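Local coordinates for cellulosome anchoring protein cohesin region (Clostridium thermocellum, PDB 4DH2), which forms the cohesin domain of a cellulosome anchoring protein and binds a type I dockerin, probably fixing dockerin-bearing enzymes to the cell surface, at residues A[68-73]-A[102-107]; A[89-94]-A[109-114]. One frame throughout, in Å; residues are numbered along the deposited sequence.

In the fold
Contact 1 lies toward one end of the cohesin beta sandwich and contact 2 near its middle, their centres about 12 Å apart. In contact 2 strand 88-94 packs across the core on strand 108-117; contact 1 joins the loops that follow strand 60-67 and precede strand 108-117. F110 connects them: its O accepts a probable hydrogen bond from G68 N (2.9 Å) and is packed by I71 CG1 (3.2 Å). A second junction is T72 OG1 against CZ of F93, 3.5 Å apart. The other side of strand 88-94 meets the dockerin chain, where D94 forms a salt bridge with K25 of the dockerin and L92 packs on its L65. No other protein chain touches contact 1.

Contact 1: residues A[68-73]-A[102-107]; sequences GSIITD and GLIKTD. With SO4 (sulfate ion), chain G.
T72 and G102 supply the polar link between the two loops: OG1 of T72 donates to O of G102 at 2.6 Å, arriving 31° out of the carbonyl plane. With chi1 at 55°, OG1 is tucked between the backbone N and the carbonyl carbon, while the CG2 methyl spreads along the G102-L103 backbone. The same OG1 is also hydrogen-bonded to ND2 of N77 in helix 74-77. Elsewhere the two loops meet through isoleucine side chains, packed on one another and on backbone carbonyls. I70 and I104 meet at about a right angle, CD1 of I70 lying 4.0 Å from CG2 of I104. An extended chi2 (-179°) carries that CD1 on to O of T106, 3.5 Å away, and CG2 of I70 rests 3.6 Å from O of D107. The T106 carbonyl oxygen is buried under hydrocarbon with no polar partner in the model. Deeper in, the end methyls of I71 and I104 touch, CD1 to CD1 at 3.8 Å. A sulfate, probably from the crystallisation liquor, accepts a weak hydrogen bond of 3.5 Å at O3 from N of D73. A type I turn from G68 to I71 brings I70 round to the second loop. The two loops pack on each other toward one end of the cohesin beta sandwich, with I71 and I104 against F93 of strand 88-94 and I70 and I71 against F110 of strand 108-117.

Contact 2: residues A[89-94]-A[109-114]; sequences IVFLFD and VFAKLT
F91 and F110 form a T-shaped pair in the core of the cohesin beta sandwich, where strand 88-94 faces strand 108-117 from across the interior. Strands 89-94 and 111-114 run roughly antiparallel (153°), their axes 10.7 Å apart at closest approach, so side chains alone bridge them. The F110 ring turns its edge to a face of F91, with centroids 5.5 Å apart and planes at 75°; its CE1 lies over the centre of the F91 ring. F38 stacks on the F110 ring from strand 31-39. F91 has CG beside its backbone N, anti to the carbonyl carbon (chi1 -60°), which sends the ring across to the other strand, where CE1 meets CB of A111 at 3.6 Å. That methyl approaches obliquely. CD2 of L113 comes to the edge of the same ring, near its plane, 4.1 Å from CZ of F91. The chain turns a corner at F110, and F110 and A111 both face L36 in a classic beta bulge, which presents an aromatic ring and a small methyl in succession to F91. V65 of strand 60-67 and L36 add to the apolar surroundings of F91. Farther along, I89 and L113 hold extended chi2 torsions and reach toward each other tip to tip, the CD1 methyl of I89 resting 3.7 Å from CD2 and 3.9 Å from CD1 of L113.

Contact 1: residues A[68-73]-A[102-107]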
ATOM      1  N   GLY A  68     -10.574   5.696  -1.402  1.00 23.31           N
ATOM      2  CA  GLY A  68     -11.974   5.344  -1.292  1.00 21.05           C
ATOM      3  C   GLY A  68     -12.612   6.012  -0.090  1.00 25.27           C
ATOM      4  O   GLY A  68     -11.920   6.627   0.737  1.00 24.08           O
ATOM      5  N   SER A  69     -13.933   5.851   0.035  1.00 28.85           N
ATOM      6  CA  SER A  69     -14.689   6.519   1.093  1.00 32.80           C
ATOM      7  C   SER A  69     -14.326   6.040   2.484  1.00 30.09           C
ATOM      8  O   SER A  69     -14.543   6.763   3.461  1.00 26.50           O
ATOM      9  CB  SER A  69     -16.193   6.332   0.891  1.00 35.19           C
ATOM     10  OG  SER A  69     -16.570   5.001   1.146  1.00 38.47           O
ATOM     11  N   ILE A  70     -13.789   4.833   2.623  1.00 24.45           N
ATOM     12  CA  ILE A  70     -13.482   4.375   3.975  1.00 20.84           C
ATOM     13  C   ILE A  70     -12.158   4.903   4.514  1.00 22.10           C
ATOM     14  O   ILE A  70     -11.873   4.766   5.717  1.00 24.16           O
ATOM     15  CB  ILE A  70     -13.506   2.841   4.105  1.00 20.35           C
ATOM     16  CG1 ILE A  70     -12.301   2.203   3.401  1.00 23.29           C
ATOM     17  CG2 ILE A  70     -14.823   2.279   3.535  1.00 28.64           C
ATOM     18  CD1 ILE A  70     -12.315   0.654   3.498  1.00 23.85           C
ATOM     19  N   ILE A  71     -11.361   5.511   3.643  1.00 21.52           N
ATOM     20  CA  ILE A  71     -10.101   6.116   4.042  1.00 21.23           C
ATOM     21  C   ILE A  71     -10.388   7.394   4.831  1.00 31.38           C
ATOM     22  O   ILE A  71     -11.124   8.276   4.360  1.00 28.80           O
ATOM     23  CB  ILE A  71      -9.259   6.475   2.801  1.00 18.78           C
ATOM     24  CG1 ILE A  71      -8.984   5.226   1.922  1.00 19.28           C
ATOM     25  CG2 ILE A  71      -7.968   7.183   3.219  1.00 24.08           C
ATOM     26  CD1 ILE A  71      -8.240   4.124   2.635  1.00 21.88           C
ATOM     27  N   THR A  72      -9.819   7.494   6.026  1.00 24.66           N
ATOM     28  CA  THR A  72      -9.991   8.668   6.881  1.00 24.99           C
ATOM     29  C   THR A  72      -8.958   9.707   6.485  1.00 27.31           C
ATOM     30  O   THR A  72      -7.891   9.357   5.988  1.00 25.55           O
ATOM     31  CB  THR A  72      -9.792   8.307   8.340  1.00 28.77           C
ATOM     32  OG1 THR A  72      -8.520   7.682   8.485  1.00 25.45           O
ATOM     33  CG2 THR A  72     -10.880   7.356   8.833  1.00 25.45           C
ATOM     34  N   ASP A  73      -9.279  10.983   6.706  1.00 26.75           N
ATOM     35  CA  ASP A  73      -8.384  12.098   6.393  1.00 22.14           C
ATOM     36  C   ASP A  73      -7.322  11.801   5.349  1.00 19.96           C
ATOM     37  O   ASP A  73      -6.109  11.869   5.661  1.00 23.48           O
ATOM     38  CB  ASP A  73      -7.714  12.591   7.692  1.00 26.61           C
ATOM     39  CG  ASP A  73      -7.079  13.973   7.559  1.00 33.53           C
ATOM     40  OD1 ASP A  73      -7.403  14.713   6.598  1.00 32.25           O
ATOM     41  OD2 ASP A  73      -6.255  14.317   8.446  1.00 29.37           O
ATOM     42  N   GLY A 102      -8.682   8.087  13.694  1.00 22.29           N
ATOM     43  CA  GLY A 102      -8.884   7.958  12.269  1.00 20.84           C
ATOM     44  C   GLY A 102      -8.554   6.551  11.788  1.00 17.51           C
ATOM     45  O   GLY A 102      -8.002   6.380  10.693  1.00 22.91           O
ATOM     46  N   LEU A 103      -8.873   5.554  12.614  1.00 20.81           N
ATOM     47  CA  LEU A 103      -8.666   4.158  12.214  1.00 17.04           C
ATOM     48  C   LEU A 103      -9.707   3.762  11.211  1.00 24.17           C
ATOM     49  O   LEU A 103     -10.838   4.268  11.235  1.00 21.79           O
ATOM     50  CB  LEU A 103      -8.778   3.228  13.429  1.00 20.16           C
ATOM     51  CG  LEU A 103      -7.892   3.584  14.629  1.00 19.45           C
ATOM     52  CD1 LEU A 103      -8.226   2.719  15.844  1.00 22.28           C
ATOM     53  CD2 LEU A 103      -6.392   3.500  14.271  1.00 20.84           C
ATOM     54  N   ILE A 104      -9.367   2.831  10.328  1.00 20.18           N
ATOM     55  CA  ILE A 104     -10.368   2.345   9.393  1.00 17.30           C
ATOM     56  C   ILE A 104     -11.131   1.190  10.038  1.00 22.52           C
ATOM     57  O   ILE A 104     -10.532   0.166  10.370  1.00 22.35           O
ATOM     58  CB  ILE A 104      -9.749   1.895   8.068  1.00 20.05           C
ATOM     59  CG1 ILE A 104      -9.058   3.078   7.391  1.00 18.19           C
ATOM     60  CG2 ILE A 104     -10.816   1.316   7.133  1.00 22.61           C
ATOM     61  CD1 ILE A 104      -8.261   2.681   6.181  1.00 19.11           C
ATOM     62  N   LYS A 105     -12.441   1.387  10.239  1.00 22.63           N
ATOM     63  CA  LYS A 105     -13.281   0.431  10.978  1.00 22.03           C
ATOM     64  C   LYS A 105     -14.470  -0.059  10.172  1.00 28.78           C
ATOM     65  O   LYS A 105     -15.279  -0.849  10.669  1.00 32.27           O
ATOM     66  CB  LYS A 105     -13.826   1.078  12.257  1.00 25.96           C
ATOM     67  CG  LYS A 105     -12.747   1.483  13.236  1.00 25.98           C
ATOM     68  CD  LYS A 105     -13.358   2.194  14.448  1.00 30.63           C
ATOM     69  CE  LYS A 105     -12.339   2.360  15.540  1.00 30.75           C
ATOM     70  NZ  LYS A 105     -12.875   3.156  16.709  1.00 38.20           N
ATOM     71  N   THR A 106     -14.566   0.414   8.931  1.00 20.43           N
ATOM     72  CA  THR A 106     -15.732   0.211   8.083  1.00 27.54           C
ATOM     73  C   THR A 106     -15.398  -0.501   6.770  1.00 27.45           C
ATOM     74  O   THR A 106     -14.374  -0.215   6.164  1.00 24.69           O
ATOM     75  CB  THR A 106     -16.313   1.579   7.734  1.00 29.38           C
ATOM     76  OG1 THR A 106     -16.659   2.251   8.948  1.00 34.18           O
ATOM     77  CG2 THR A 106     -17.554   1.432   6.854  1.00 36.93           C
ATOM     78  N   ASP A 107     -16.277  -1.405   6.322  1.00 20.57           N
ATOM     79  CA  ASP A 107     -16.098  -2.100   5.051  1.00 22.71           C
ATOM     80  C   ASP A 107     -16.424  -1.173   3.891  1.00 26.33           C
ATOM     81  O   ASP A 107     -17.275  -0.298   4.007  1.00 26.55           O
ATOM     82  CB  ASP A 107     -17.033  -3.295   4.945  1.00 23.66           C
ATOM     83  CG  ASP A 107     -16.683  -4.402   5.883  1.00 30.47           C
ATOM     84  OD1 ASP A 107     -15.782  -4.189   6.712  1.00 29.50           O
ATOM     85  OD2 ASP A 107     -17.316  -5.485   5.796  1.00 30.58           O
TER
HETATM   86  S   SO4 G 203     -12.341  12.400   7.728  1.00 74.81           S
HETATM   87  O1  SO4 G 203     -13.627  13.019   8.038  1.00 82.54           O
HETATM   88  O2  SO4 G 203     -11.262  13.309   8.112  1.00 75.74           O
HETATM   89  O3  SO4 G 203     -12.254  11.148   8.480  1.00 59.71           O
HETATM   90  O4  SO4 G 203     -12.257  12.139   6.291  1.00 77.17           O

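Contact 2: residues A[89-94]-A[109-114]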
ATOM      1  N   ILE A  89       1.289  -0.756  -8.390  1.00 19.23           N
ATOM      2  CA  ILE A  89       0.685   0.345  -7.675  1.00 18.39           C
ATOM      3  C   ILE A  89       0.804   0.047  -6.192  1.00 19.57           C
ATOM      4  O   ILE A  89       0.336  -1.001  -5.702  1.00 21.45           O
ATOM      5  CB  ILE A  89      -0.788   0.498  -7.990  1.00 22.27           C
ATOM      6  CG1 ILE A  89      -1.038   0.495  -9.500  1.00 29.06           C
ATOM      7  CG2 ILE A  89      -1.312   1.766  -7.330  1.00 26.44           C
ATOM      8  CD1 ILE A  89      -2.492   0.502  -9.823  1.00 41.96           C
ATOM      9  N   VAL A  90       1.449   0.952  -5.475  1.00 20.77           N
ATOM     10  CA  VAL A  90       1.702   0.763  -4.048  1.00 18.31           C
ATOM     11  C   VAL A  90       0.864   1.770  -3.264  1.00 19.78           C
ATOM     12  O   VAL A  90       0.787   2.951  -3.621  1.00 21.56           O
ATOM     13  CB  VAL A  90       3.190   0.943  -3.707  1.00 24.15           C
ATOM     14  CG1 VAL A  90       3.471   0.481  -2.294  1.00 21.49           C
ATOM     15  CG2 VAL A  90       4.041   0.144  -4.683  1.00 22.36           C
ATOM     16  N   PHE A  91       0.213   1.285  -2.216  1.00 20.24           N
ATOM     17  CA  PHE A  91      -0.603   2.123  -1.351  1.00 16.85           C
ATOM     18  C   PHE A  91       0.007   2.141   0.043  1.00 18.33           C
ATOM     19  O   PHE A  91       0.522   1.134   0.518  1.00 17.64           O
ATOM     20  CB  PHE A  91      -2.006   1.543  -1.209  1.00 17.40           C
ATOM     21  CG  PHE A  91      -2.747   1.423  -2.493  1.00 18.87           C
ATOM     22  CD1 PHE A  91      -3.554   2.460  -2.923  1.00 21.04           C
ATOM     23  CD2 PHE A  91      -2.655   0.288  -3.260  1.00 24.31           C
ATOM     24  CE1 PHE A  91      -4.253   2.359  -4.122  1.00 25.29           C
ATOM     25  CE2 PHE A  91      -3.361   0.184  -4.454  1.00 32.10           C
ATOM     26  CZ  PHE A  91      -4.163   1.233  -4.861  1.00 26.35           C
ATOM     27  N   LEU A  92      -0.063   3.299   0.692  1.00 17.16           N
ATOM     28  CA  LEU A  92       0.298   3.416   2.089  1.00 17.26           C
ATOM     29  C   LEU A  92      -0.745   4.257   2.813  1.00 22.63           C
ATOM     30  O   LEU A  92      -1.031   5.418   2.436  1.00 19.58           O
ATOM     31  CB  LEU A  92       1.668   4.049   2.215  1.00 21.39           C
ATOM     32  CG  LEU A  92       2.132   4.195   3.669  1.00 21.14           C
ATOM     33  CD1 LEU A  92       2.420   2.825   4.307  1.00 19.50           C
ATOM     34  CD2 LEU A  92       3.366   5.070   3.687  1.00 28.00           C
ATOM     35  N   PHE A  93      -1.293   3.684   3.877  1.00 16.52           N
ATOM     36  CA  PHE A  93      -2.225   4.388   4.739  1.00 18.39           C
ATOM     37  C   PHE A  93      -1.724   4.368   6.157  1.00 19.60           C
ATOM     38  O   PHE A  93      -1.221   3.348   6.618  1.00 19.11           O
ATOM     39  CB  PHE A  93      -3.588   3.701   4.705  1.00 15.66           C
ATOM     40  CG  PHE A  93      -4.515   4.197   5.762  1.00 18.86           C
ATOM     41  CD1 PHE A  93      -5.283   5.326   5.552  1.00 21.27           C
ATOM     42  CD2 PHE A  93      -4.578   3.567   6.986  1.00 15.75           C
ATOM     43  CE1 PHE A  93      -6.113   5.822   6.557  1.00 20.03           C
ATOM     44  CE2 PHE A  93      -5.395   4.054   8.007  1.00 22.08           C
ATOM     45  CZ  PHE A  93      -6.171   5.198   7.789  1.00 19.50           C
ATOM     46  N   ASP A  94      -1.855   5.498   6.856  1.00 17.26           N
ATOM     47  CA  ASP A  94      -1.582   5.552   8.267  1.00 13.14           C
ATOM     48  C   ASP A  94      -2.457   6.657   8.861  1.00 16.99           C
ATOM     49  O   ASP A  94      -2.528   7.751   8.315  1.00 17.15           O
ATOM     50  CB  ASP A  94      -0.118   5.897   8.522  1.00 16.23           C
ATOM     51  CG  ASP A  94       0.193   6.121   9.979  1.00 17.59           C
ATOM     52  OD1 ASP A  94      -0.058   5.198  10.783  1.00 20.16           O
ATOM     53  OD2 ASP A  94       0.688   7.237  10.350  1.00 21.25           O
ATOM     54  N   VAL A 109     -15.002   0.648  -0.156  1.00 23.12           N
ATOM     55  CA  VAL A 109     -13.958   0.906  -1.130  1.00 24.34           C
ATOM     56  C   VAL A 109     -12.805   1.657  -0.474  1.00 23.42           C
ATOM     57  O   VAL A 109     -13.010   2.709   0.141  1.00 27.72           O
ATOM     58  CB  VAL A 109     -14.506   1.736  -2.318  1.00 25.72           C
ATOM     59  CG1 VAL A 109     -13.376   2.172  -3.228  1.00 27.63           C
ATOM     60  CG2 VAL A 109     -15.552   0.926  -3.063  1.00 29.03           C
ATOM     61  N   PHE A 110     -11.593   1.097  -0.572  1.00 22.95           N
ATOM     62  CA  PHE A 110     -10.412   1.759  -0.016  1.00 20.71           C
ATOM     63  C   PHE A 110      -9.639   2.553  -1.062  1.00 25.05           C
ATOM     64  O   PHE A 110      -8.877   3.467  -0.714  1.00 22.21           O
ATOM     65  CB  PHE A 110      -9.480   0.762   0.709  1.00 20.82           C
ATOM     66  CG  PHE A 110      -8.599  -0.068  -0.207  1.00 19.38           C
ATOM     67  CD1 PHE A 110      -7.344   0.377  -0.590  1.00 20.78           C
ATOM     68  CD2 PHE A 110      -9.006  -1.325  -0.619  1.00 17.64           C
ATOM     69  CE1 PHE A 110      -6.520  -0.419  -1.374  1.00 25.24           C
ATOM     70  CE2 PHE A 110      -8.198  -2.117  -1.388  1.00 21.06           C
ATOM     71  CZ  PHE A 110      -6.950  -1.660  -1.782  1.00 21.99           C
ATOM     72  N   ALA A 111      -9.826   2.225  -2.334  1.00 27.18           N
ATOM     73  CA  ALA A 111      -9.204   2.998  -3.401  1.00 21.97           C
ATOM     74  C   ALA A 111      -9.910   2.717  -4.711  1.00 24.21           C
ATOM     75  O   ALA A 111     -10.536   1.667  -4.881  1.00 23.81           O
ATOM     76  CB  ALA A 111      -7.750   2.685  -3.503  1.00 21.96           C
ATOM     77  N   LYS A 112      -9.832   3.668  -5.634  1.00 22.46           N
ATOM     78  CA  LYS A 112     -10.341   3.439  -6.972  1.00 28.30           C
ATOM     79  C   LYS A 112      -9.212   3.719  -7.949  1.00 20.65           C
ATOM     80  O   LYS A 112      -8.557   4.775  -7.872  1.00 23.13           O
ATOM     81  CB  LYS A 112     -11.510   4.392  -7.267  1.00 34.96           C
ATOM     82  CG  LYS A 112     -12.759   4.109  -6.471  1.00 44.77           C
ATOM     83  CD  LYS A 112     -13.877   5.092  -6.846  1.00 62.19           C
ATOM     84  CE  LYS A 112     -15.205   4.706  -6.184  1.00 75.92           C
ATOM     85  NZ  LYS A 112     -15.334   5.192  -4.765  1.00 77.33           N
ATOM     86  N   LEU A 113      -9.002   2.802  -8.889  1.00 23.14           N
ATOM     87  CA  LEU A 113      -8.035   3.022  -9.937  1.00 21.06           C
ATOM     88  C   LEU A 113      -8.803   3.569 -11.127  1.00 26.12           C
ATOM     89  O   LEU A 113      -9.900   3.108 -11.389  1.00 28.47           O
ATOM     90  CB  LEU A 113      -7.459   1.705 -10.387  1.00 25.07           C
ATOM     91  CG  LEU A 113      -6.849   0.838  -9.285  1.00 25.55           C
ATOM     92  CD1 LEU A 113      -6.274  -0.414  -9.901  1.00 24.03           C
ATOM     93  CD2 LEU A 113      -5.810   1.630  -8.543  1.00 24.20           C
ATOM     94  N   THR A 114      -8.240   4.531 -11.840  1.00 21.86           N
ATOM     95  CA  THR A 114      -8.803   4.915 -13.129  1.00 20.64           C
ATOM     96  C   THR A 114      -7.814   4.428 -14.153  1.00 19.42           C
ATOM     97  O   THR A 114      -6.653   4.859 -14.155  1.00 24.65           O
ATOM     98  CB  THR A 114      -8.969   6.452 -13.245  1.00 23.71           C
ATOM     99  OG1 THR A 114      -9.808   6.925 -12.186  1.00 25.64           O
ATOM    100  CG2 THR A 114      -9.590   6.834 -14.600  1.00 29.84           C
TER